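PDB 6M6T: 4-alpha-glucanotransferase from Streptococcus agalactiae, which belongs to the amylomaltases, also called disproportionating enzymes, a family of enzymes built on a TIM barrel. Local coordinates for residues F133-E136 with E137-V140; A148-H152 with F153-A157; A175-R178 with Q179-E183. All blocks are in the same frame, centred on the assembly; numbering follows the deposited sequence.

Contact 1 (F133-E136 with E137-V140); sequences FLQE and EKWV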
ATOM      1  N   PHE A 133     -13.526  21.273   1.187  1.00 55.33           N
ATOM      2  CA  PHE A 133     -12.680  20.080   1.218  1.00 50.87           C
ATOM      3  C   PHE A 133     -11.454  20.279   2.113  1.00 54.10           C
ATOM      4  O   PHE A 133     -11.144  19.423   2.956  1.00 55.18           O
ATOM      5  CB  PHE A 133     -12.257  19.716  -0.206  1.00 52.45           C
ATOM      6  CG  PHE A 133     -11.197  18.659  -0.276  1.00 49.00           C
ATOM      7  CD1 PHE A 133     -11.478  17.350   0.093  1.00 47.12           C
ATOM      8  CD2 PHE A 133      -9.916  18.973  -0.711  1.00 48.11           C
ATOM      9  CE1 PHE A 133     -10.502  16.372   0.025  1.00 49.84           C
ATOM     10  CE2 PHE A 133      -8.930  18.005  -0.784  1.00 46.34           C
ATOM     11  CZ  PHE A 133      -9.220  16.704  -0.412  1.00 51.32           C
ATOM     12  N   LEU A 134     -10.732  21.397   1.941  1.00 53.08           N
ATOM     13  CA  LEU A 134      -9.513  21.618   2.725  1.00 52.68           C
ATOM     14  C   LEU A 134      -9.793  21.699   4.219  1.00 55.79           C
ATOM     15  O   LEU A 134      -8.868  21.540   5.030  1.00 44.77           O
ATOM     16  CB  LEU A 134      -8.795  22.891   2.279  1.00 44.90           C
ATOM     17  CG  LEU A 134      -8.399  22.947   0.811  1.00 46.76           C
ATOM     18  CD1 LEU A 134      -8.010  24.361   0.444  1.00 46.41           C
ATOM     19  CD2 LEU A 134      -7.289  21.976   0.529  1.00 43.32           C
ATOM     20  N   GLN A 135     -11.045  21.955   4.600  1.00 56.86           N
ATOM     21  CA  GLN A 135     -11.363  22.034   6.016  1.00 57.20           C
ATOM     22  C   GLN A 135     -11.427  20.649   6.655  1.00 60.56           C
ATOM     23  O   GLN A 135     -11.139  20.508   7.847  1.00 58.67           O
ATOM     24  CB  GLN A 135     -12.674  22.805   6.223  1.00 58.58           C
ATOM     25  CG  GLN A 135     -12.906  23.148   7.689  1.00 66.33           C
ATOM     26  CD  GLN A 135     -13.725  24.405   7.916  1.00 69.04           C
ATOM     27  OE1 GLN A 135     -14.394  24.905   7.003  1.00 60.03           O
ATOM     28  NE2 GLN A 135     -13.675  24.927   9.152  1.00 62.45           N
ATOM     29  N   GLU A 136     -11.778  19.617   5.888  1.00 59.82           N
ATOM     30  CA  GLU A 136     -11.795  18.255   6.408  1.00 64.45           C
ATOM     31  C   GLU A 136     -10.467  17.539   6.232  1.00 56.82           C
ATOM     32  O   GLU A 136     -10.140  16.650   7.017  1.00 61.72           O
ATOM     33  CB  GLU A 136     -12.925  17.442   5.747  1.00 73.98           C
ATOM     34  CG  GLU A 136     -14.311  18.096   5.886  1.00 75.72           C
ATOM     35  CD  GLU A 136     -15.358  17.555   4.922  1.00 85.82           C
ATOM     36  OE1 GLU A 136     -15.847  18.349   4.084  1.00 80.48           O
ATOM     37  OE2 GLU A 136     -15.704  16.356   5.011  1.00 83.73           O
ATOM     38  N   GLU A 137      -9.706  17.880   5.208  1.00 57.91           N
ATOM     39  CA  GLU A 137      -8.340  17.388   5.051  1.00 58.49           C
ATOM     40  C   GLU A 137      -7.429  18.614   5.141  1.00 52.92           C
ATOM     41  O   GLU A 137      -7.087  19.242   4.136  1.00 52.54           O
ATOM     42  CB  GLU A 137      -8.155  16.629   3.719  1.00 54.29           C
ATOM     43  CG  GLU A 137      -9.335  15.760   3.319  1.00 56.18           C
ATOM     44  CD  GLU A 137      -9.445  14.460   4.129  1.00 64.17           C
ATOM     45  OE1 GLU A 137      -8.563  14.209   4.985  1.00 64.48           O
ATOM     46  OE2 GLU A 137     -10.419  13.690   3.902  1.00 62.29           O
ATOM     47  N   LYS A 138      -7.053  18.982   6.365  1.00 52.68           N
ATOM     48  CA  LYS A 138      -6.341  20.240   6.567  1.00 46.34           C
ATOM     49  C   LYS A 138      -4.876  20.167   6.136  1.00 45.53           C
ATOM     50  O   LYS A 138      -4.251  21.214   5.951  1.00 43.54           O
ATOM     51  CB  LYS A 138      -6.459  20.670   8.031  1.00 40.24           C
ATOM     52  CG  LYS A 138      -7.898  20.809   8.495  1.00 44.05           C
ATOM     53  CD  LYS A 138      -8.049  21.823   9.626  1.00 46.01           C
ATOM     54  CE  LYS A 138      -9.504  22.246   9.766  1.00 47.31           C
ATOM     55  NZ  LYS A 138      -9.905  22.708  11.118  1.00 49.59           N
ATOM     56  N   TRP A 139      -4.330  18.959   5.945  1.00 48.43           N
ATOM     57  CA  TRP A 139      -2.944  18.713   5.537  1.00 47.33           C
ATOM     58  C   TRP A 139      -2.679  19.031   4.080  1.00 45.18           C
ATOM     59  O   TRP A 139      -1.522  18.889   3.648  1.00 41.53           O
ATOM     60  CB  TRP A 139      -2.569  17.239   5.760  1.00 48.13           C
ATOM     61  CG  TRP A 139      -3.536  16.301   5.044  1.00 51.56           C
ATOM     62  CD1 TRP A 139      -4.613  15.654   5.597  1.00 50.26           C
ATOM     63  CD2 TRP A 139      -3.548  15.958   3.642  1.00 49.89           C
ATOM     64  NE1 TRP A 139      -5.266  14.917   4.642  1.00 48.85           N
ATOM     65  CE2 TRP A 139      -4.635  15.085   3.437  1.00 47.84           C
ATOM     66  CE3 TRP A 139      -2.734  16.289   2.550  1.00 39.60           C
ATOM     67  CZ2 TRP A 139      -4.931  14.554   2.190  1.00 40.73           C
ATOM     68  CZ3 TRP A 139      -3.028  15.764   1.328  1.00 41.27           C
ATOM     69  CH2 TRP A 139      -4.115  14.903   1.151  1.00 44.10           C
ATOM     70  N   VAL A 140      -3.701  19.400   3.303  1.00 45.72           N
ATOM     71  CA  VAL A 140      -3.550  19.378   1.851  1.00 48.97           C
ATOM     72  C   VAL A 140      -2.586  20.459   1.393  1.00 45.23           C
ATOM     73  O   VAL A 140      -1.603  20.171   0.711  1.00 45.22           O
ATOM     74  CB  VAL A 140      -4.906  19.507   1.139  1.00 47.01           C
ATOM     75  CG1 VAL A 140      -4.695  19.513  -0.359  1.00 44.77           C
ATOM     76  CG2 VAL A 140      -5.805  18.363   1.496  1.00 43.42           C
TER
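Phe133 meets Glu137 through both its backbone and its ring. Phe133 O accepts from Glu137 N at 3.1 Å, in a nearly straight bond (167° at the hydrogen). Phe133 O also takes Glu136 N at 3.0 Å, so two backbone donors grip it. The ring swings out with CG opposite the backbone N (chi1 170°). Phe133 CE1 then lies 3.5 Å from Glu137 CG, and the ring and carboxylate planes stand 53° apart. Phe133 CE2 reaches Val140 CG2 at 3.9 Å. Tyr193 packs edge-to-face with this ring. Leu134 follows, with Leu134 CD2 running across Val140 to Val140 CB at 3.5 Å. Both of these residues also touch Glu189 of helix 182-208. The carbonyl O of Leu134 takes a CA-H...O contact from Lys138 CA at 3.2 Å. Gln135 lies alongside Lys138, the two side chains pointing the same way. Past Glu136 the chain turns. Glu137 bends at chi2, and Glu137 OE1 receives a weak hydrogen bond from Trp139 NE1 at 3.4 Å. The arrangement is a short helix-to-helix connection: the end of helix 126-134 runs into a type I beta turn, Glu137 to Val140, that leads straight into helix 140-152.

Contact 2 (A148-H152 with F153-A157); sequences AIKEH and FGNKA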
ATOM      1  N   ALA A 148       4.839  21.744  -5.245  1.00 46.12           N
ATOM      2  CA  ALA A 148       5.153  22.873  -6.110  1.00 49.32           C
ATOM      3  C   ALA A 148       6.632  23.241  -6.020  1.00 49.38           C
ATOM      4  O   ALA A 148       7.312  23.415  -7.040  1.00 54.17           O
ATOM      5  CB  ALA A 148       4.268  24.062  -5.743  1.00 51.32           C
ATOM      6  N   ILE A 149       7.148  23.383  -4.809  1.00 42.96           N
ATOM      7  CA  ILE A 149       8.563  23.690  -4.669  1.00 46.95           C
ATOM      8  C   ILE A 149       9.401  22.582  -5.297  1.00 51.83           C
ATOM      9  O   ILE A 149      10.418  22.847  -5.950  1.00 52.24           O
ATOM     10  CB  ILE A 149       8.917  23.922  -3.189  1.00 45.43           C
ATOM     11  CG1 ILE A 149       8.043  25.032  -2.604  1.00 41.68           C
ATOM     12  CG2 ILE A 149      10.366  24.312  -3.045  1.00 48.16           C
ATOM     13  CD1 ILE A 149       8.243  25.248  -1.132  1.00 37.75           C
ATOM     14  N   LYS A 150       8.973  21.326  -5.140  1.00 52.97           N
ATOM     15  CA  LYS A 150       9.722  20.215  -5.718  1.00 50.61           C
ATOM     16  C   LYS A 150       9.785  20.337  -7.231  1.00 48.17           C
ATOM     17  O   LYS A 150      10.834  20.110  -7.847  1.00 45.47           O
ATOM     18  CB  LYS A 150       9.082  18.891  -5.305  1.00 50.04           C
ATOM     19  CG  LYS A 150       9.767  17.650  -5.868  1.00 55.29           C
ATOM     20  CD  LYS A 150       9.285  16.391  -5.162  1.00 54.83           C
ATOM     21  CE  LYS A 150      10.083  15.176  -5.612  1.00 59.60           C
ATOM     22  NZ  LYS A 150      11.528  15.277  -5.281  1.00 58.69           N
ATOM     23  N   GLU A 151       8.664  20.701  -7.842  1.00 57.70           N
ATOM     24  CA  GLU A 151       8.640  20.813  -9.288  1.00 56.84           C
ATOM     25  C   GLU A 151       9.467  22.001  -9.752  1.00 56.23           C
ATOM     26  O   GLU A 151      10.161  21.891 -10.769  1.00 55.94           O
ATOM     27  CB  GLU A 151       7.189  20.886  -9.784  1.00 53.25           C
ATOM     28  CG  GLU A 151       6.556  19.487  -9.952  1.00 60.96           C
ATOM     29  CD  GLU A 151       5.013  19.469  -9.996  1.00 68.49           C
ATOM     30  OE1 GLU A 151       4.372  20.548  -9.989  1.00 63.24           O
ATOM     31  OE2 GLU A 151       4.436  18.350 -10.039  1.00 67.20           O
ATOM     32  N   HIS A 152       9.456  23.111  -8.996  1.00 57.95           N
ATOM     33  CA  HIS A 152      10.261  24.273  -9.382  1.00 55.79           C
ATOM     34  C   HIS A 152      11.728  23.899  -9.476  1.00 51.18           C
ATOM     35  O   HIS A 152      12.397  24.219 -10.464  1.00 61.72           O
ATOM     36  CB  HIS A 152      10.076  25.441  -8.402  1.00 55.06           C
ATOM     37  CG  HIS A 152      10.984  26.614  -8.676  1.00 64.84           C
ATOM     38  ND1 HIS A 152      11.322  27.541  -7.709  1.00 58.55           N
ATOM     39  CD2 HIS A 152      11.621  27.010  -9.807  1.00 63.75           C
ATOM     40  CE1 HIS A 152      12.124  28.451  -8.230  1.00 56.79           C
ATOM     41  NE2 HIS A 152      12.323  28.151  -9.501  1.00 57.91           N
ATOM     42  N   PHE A 153      12.233  23.188  -8.475  1.00 52.72           N
ATOM     43  CA  PHE A 153      13.633  22.778  -8.432  1.00 56.76           C
ATOM     44  C   PHE A 153      13.917  21.593  -9.331  1.00 58.18           C
ATOM     45  O   PHE A 153      14.949  20.926  -9.154  1.00 59.82           O
ATOM     46  CB  PHE A 153      14.055  22.477  -6.990  1.00 48.15           C
ATOM     47  CG  PHE A 153      14.138  23.701  -6.142  1.00 55.19           C
ATOM     48  CD1 PHE A 153      14.840  24.816  -6.586  1.00 58.33           C
ATOM     49  CD2 PHE A 153      13.492  23.765  -4.926  1.00 54.50           C
ATOM     50  CE1 PHE A 153      14.907  25.960  -5.825  1.00 54.57           C
ATOM     51  CE2 PHE A 153      13.562  24.911  -4.156  1.00 55.71           C
ATOM     52  CZ  PHE A 153      14.262  26.008  -4.608  1.00 54.71           C
ATOM     53  N   GLY A 154      13.009  21.319 -10.263  1.00 49.85           N
ATOM     54  CA  GLY A 154      13.213  20.284 -11.252  1.00 53.60           C
ATOM     55  C   GLY A 154      12.987  18.882 -10.747  1.00 55.20           C
ATOM     56  O   GLY A 154      13.730  17.970 -11.132  1.00 53.17           O
ATOM     57  N   ASN A 155      11.971  18.680  -9.898  1.00 57.34           N
ATOM     58  CA  ASN A 155      11.669  17.369  -9.323  1.00 49.92           C
ATOM     59  C   ASN A 155      12.909  16.778  -8.674  1.00 58.40           C
ATOM     60  O   ASN A 155      13.282  15.630  -8.926  1.00 61.63           O
ATOM     61  CB  ASN A 155      11.110  16.410 -10.373  1.00 54.06           C
ATOM     62  CG  ASN A 155       9.701  16.758 -10.803  1.00 57.11           C
ATOM     63  OD1 ASN A 155       8.860  17.163  -9.992  1.00 56.55           O
ATOM     64  ND2 ASN A 155       9.431  16.588 -12.091  1.00 58.20           N
ATOM     65  N   LYS A 156      13.583  17.601  -7.869  1.00 65.18           N
ATOM     66  CA  LYS A 156      14.752  17.193  -7.100  1.00 58.98           C
ATOM     67  C   LYS A 156      14.354  16.931  -5.654  1.00 59.41           C
ATOM     68  O   LYS A 156      13.418  17.540  -5.128  1.00 59.96           O
ATOM     69  CB  LYS A 156      15.852  18.256  -7.162  1.00 58.79           C
ATOM     70  CG  LYS A 156      16.604  18.252  -8.476  1.00 58.50           C
ATOM     71  CD  LYS A 156      18.024  18.756  -8.352  1.00 60.96           C
ATOM     72  CE  LYS A 156      18.885  18.123  -9.438  1.00 65.14           C
ATOM     73  NZ  LYS A 156      18.489  18.591 -10.805  1.00 63.17           N
ATOM     74  N   ALA A 157      15.071  16.016  -5.013  1.00 59.37           N
ATOM     75  CA  ALA A 157      14.742  15.667  -3.640  1.00 54.50           C
ATOM     76  C   ALA A 157      14.828  16.885  -2.727  1.00 56.22           C
ATOM     77  O   ALA A 157      15.549  17.852  -2.996  1.00 59.61           O
ATOM     78  CB  ALA A 157      15.678  14.578  -3.132  1.00 58.53           C
TER
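Lys150 NZ has two partners. The stronger is Asp224, which forms a salt bridge with it. Lys150 NZ also gives a weak hydrogen bond to Lys156 O at 3.0 Å. The chain runs out straight from CG and bends at its last torsion (chi4 62°), which brings the ammonium to that carbonyl. The backbone of Lys150 is used too: Lys150 O accepts a weak bond from Asn155 N at 2.7 Å. Gly154 N bonds to Glu151 O at 2.9 Å, with the donor well above the carbonyl plane. These two bonds form a Schellman motif that ends helix 140-152. Gly154 is the C-prime residue, and its positive phi suits glycine. One residue earlier, Phe153 N bonds to Ile149 O at 3.1 Å. The two side chains lie side by side, with Phe153 CE2 3.4 Å from Ile149 CG2. The His152 ring is nearly parallel to the Phe153 ring (17° between planes). The rings are slid apart and barely overlap, with His152 ND1 over one Phe153 face. Glu151 CG lies 3.3 Å from Asn155 OD1. The Glu151 carboxylate is engaged by His188. Ile149 O, Lys150 O and Glu151 O each find a backbone donor just past the helix, the middle one weakly. The buried charge of Lys150 is probably balanced by Asp224.

Contact 3 (A175-R178 with Q179-E183); sequences AGYR and QKLSE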
ATOM      1  N   ALA A 175       6.588  32.771   2.449  1.00 63.71           N
ATOM      2  CA  ALA A 175       5.650  33.727   1.876  1.00 59.47           C
ATOM      3  C   ALA A 175       6.056  34.122   0.464  1.00 62.68           C
ATOM      4  O   ALA A 175       5.188  34.499  -0.329  1.00 68.93           O
ATOM      5  CB  ALA A 175       5.520  34.964   2.776  1.00 47.79           C
ATOM      6  N   GLY A 176       7.348  34.015   0.122  1.00 57.34           N
ATOM      7  CA  GLY A 176       7.751  34.269  -1.256  1.00 60.68           C
ATOM      8  C   GLY A 176       7.371  33.138  -2.201  1.00 61.10           C
ATOM      9  O   GLY A 176       6.885  33.374  -3.314  1.00 55.65           O
ATOM     10  N   TYR A 177       7.572  31.893  -1.767  1.00 62.73           N
ATOM     11  CA  TYR A 177       7.310  30.759  -2.650  1.00 55.86           C
ATOM     12  C   TYR A 177       5.819  30.496  -2.830  1.00 53.68           C
ATOM     13  O   TYR A 177       5.408  29.990  -3.880  1.00 54.60           O
ATOM     14  CB  TYR A 177       8.013  29.522  -2.112  1.00 53.97           C
ATOM     15  CG  TYR A 177       9.447  29.427  -2.553  1.00 55.84           C
ATOM     16  CD1 TYR A 177      10.431  30.212  -1.967  1.00 57.52           C
ATOM     17  CD2 TYR A 177       9.817  28.561  -3.566  1.00 51.48           C
ATOM     18  CE1 TYR A 177      11.741  30.123  -2.378  1.00 57.50           C
ATOM     19  CE2 TYR A 177      11.122  28.462  -3.978  1.00 50.63           C
ATOM     20  CZ  TYR A 177      12.076  29.244  -3.389  1.00 52.39           C
ATOM     21  OH  TYR A 177      13.370  29.139  -3.824  1.00 59.16           O
ATOM     22  N   ARG A 178       5.028  30.800  -1.821  1.00 52.25           N
ATOM     23  CA  ARG A 178       3.589  30.518  -1.933  1.00 50.17           C
ATOM     24  C   ARG A 178       2.899  31.598  -2.743  1.00 60.99           C
ATOM     25  O   ARG A 178       1.731  31.439  -3.001  1.00 69.84           O
ATOM     26  CB  ARG A 178       2.933  30.517  -0.563  1.00 49.69           C
ATOM     27  CG  ARG A 178       3.690  29.712   0.464  1.00 50.70           C
ATOM     28  CD  ARG A 178       2.971  30.038   1.736  1.00 55.35           C
ATOM     29  NE  ARG A 178       3.355  29.028   2.683  1.00 67.30           N
ATOM     30  CZ  ARG A 178       3.183  29.150   3.974  1.00 69.48           C
ATOM     31  NH1 ARG A 178       2.621  30.246   4.446  1.00 66.26           N
ATOM     32  NH2 ARG A 178       3.559  28.175   4.777  1.00 65.46           N
ATOM     33  N   GLN A 179       3.587  32.691  -3.032  1.00 64.29           N
ATOM     34  CA  GLN A 179       3.021  33.841  -3.774  1.00 64.45           C
ATOM     35  C   GLN A 179       3.498  33.710  -5.209  1.00 59.86           C
ATOM     36  O   GLN A 179       2.749  34.017  -6.118  1.00 58.10           O
ATOM     37  CB  GLN A 179       3.665  35.097  -3.193  1.00 72.95           C
ATOM     38  CG  GLN A 179       2.827  36.367  -3.223  1.00 81.91           C
ATOM     39  CD  GLN A 179       3.680  37.593  -2.987  1.00 88.17           C
ATOM     40  OE1 GLN A 179       4.686  37.556  -2.283  1.00 82.78           O
ATOM     41  NE2 GLN A 179       3.298  38.696  -3.611  1.00 87.27           N
ATOM     42  N   LYS A 180       4.754  33.313  -5.340  1.00 60.93           N
ATOM     43  CA  LYS A 180       5.439  33.112  -6.609  1.00 61.43           C
ATOM     44  C   LYS A 180       4.947  31.849  -7.324  1.00 57.60           C
ATOM     45  O   LYS A 180       5.069  31.761  -8.553  1.00 54.19           O
ATOM     46  CB  LYS A 180       6.962  33.123  -6.330  1.00 53.36           C
ATOM     47  CG  LYS A 180       7.885  32.333  -7.265  1.00 55.61           C
ATOM     48  CD  LYS A 180       9.207  31.956  -6.556  1.00 55.18           C
ATOM     49  CE  LYS A 180      10.063  31.014  -7.409  1.00 47.53           C
ATOM     50  NZ  LYS A 180      10.220  31.561  -8.803  1.00 46.59           N
ATOM     51  N   LEU A 181       4.323  30.907  -6.599  1.00 55.45           N
ATOM     52  CA  LEU A 181       3.897  29.629  -7.167  1.00 55.62           C
ATOM     53  C   LEU A 181       2.441  29.294  -6.846  1.00 54.56           C
ATOM     54  O   LEU A 181       2.081  28.119  -6.781  1.00 52.04           O
ATOM     55  CB  LEU A 181       4.799  28.498  -6.679  1.00 53.17           C
ATOM     56  CG  LEU A 181       6.280  28.477  -7.058  1.00 56.34           C
ATOM     57  CD1 LEU A 181       7.039  27.541  -6.108  1.00 51.79           C
ATOM     58  CD2 LEU A 181       6.487  28.057  -8.527  1.00 48.82           C
ATOM     59  N   SER A 182       1.607  30.291  -6.618  1.00 55.22           N
ATOM     60  CA  SER A 182       0.237  29.982  -6.151  1.00 54.34           C
ATOM     61  C   SER A 182      -0.627  29.164  -7.120  1.00 56.87           C
ATOM     62  O   SER A 182      -1.512  28.509  -6.623  1.00 54.18           O
ATOM     63  CB  SER A 182      -0.445  31.210  -5.660  1.00 53.35           C
ATOM     64  OG  SER A 182      -0.724  32.080  -6.724  1.00 58.33           O
ATOM     65  N   GLU A 183      -0.389  29.177  -8.429  1.00 58.55           N
ATOM     66  CA  GLU A 183      -1.261  28.456  -9.354  1.00 56.65           C
ATOM     67  C   GLU A 183      -0.894  26.977  -9.457  1.00 57.19           C
ATOM     68  O   GLU A 183      -1.780  26.110  -9.524  1.00 59.28           O
ATOM     69  CB  GLU A 183      -1.207  29.127 -10.728  1.00 63.54           C
ATOM     70  CG  GLU A 183      -2.352  28.756 -11.662  1.00 74.82           C
ATOM     71  CD  GLU A 183      -1.875  28.436 -13.074  1.00 81.05           C
ATOM     72  OE1 GLU A 183      -0.644  28.514 -13.312  1.00 69.15           O
ATOM     73  OE2 GLU A 183      -2.730  28.106 -13.938  1.00 74.61           O
TER
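The Tyr177 ring takes Leu181 and Lys180 obliquely to its plane. Tyr177 CD2 lies 3.9 Å from Leu181 CD1, and the two side chains run side by side in the same direction. The CE of Lys180 comes to 4.4 Å from Tyr177 CE2. Ile149 and His152 of helix 140-152 also pack against this ring, and the Tyr177 hydroxyl is hydrogen-bonded to Asp163. Leu181 sets its CG opposite its own carbonyl carbon (chi1 -64°), which carries CD1 toward the tyrosine. The backbone here is a helix-to-helix junction. Leu181 leaves helical angles just after helix 171-180 and takes the N-cap position of helix 182-208. The last turn of the first helix is held at Gly176 O. Lys180 N bonds to Gly176 O at 2.9 Å, and Gln179 N adds a weak bond to Gly176 O at 3.4 Å. Tyr177 O accepts another weak bond from Leu181 N at 3.1 Å. Beyond it, Arg178 O lies 3.4 Å from Ser182 CB. On the outer surface, Gln179 CB sits 3.3 Å from Ala175 O. The Arg178 side chain is extended from CG to NE, and NE makes a salt bridge with Glu145 of helix 140-152.

Overall arrangement
Along the chain the three contacts come in series, and none nests in or crosses another. Contact 1 closes the short turn between helix 126-134 and helix 140-152. Contact 2 closes the far end of helix 140-152, its centre about 23 Å from that of contact 1. Contact 3 closes the junction between helix 171-180 and helix 182-208. Contacts 2 and 3 touch: Phe153 CZ lies 3.3 Å from Tyr177 OH, and His152 CE1 lies 3.4 Å from Lys180 CE. This ties the end of helix 140-152 to helix 171-180. Contact 1 touches neither of the others. Side chains of contacts 1 and 2 also rest on helix 182-208.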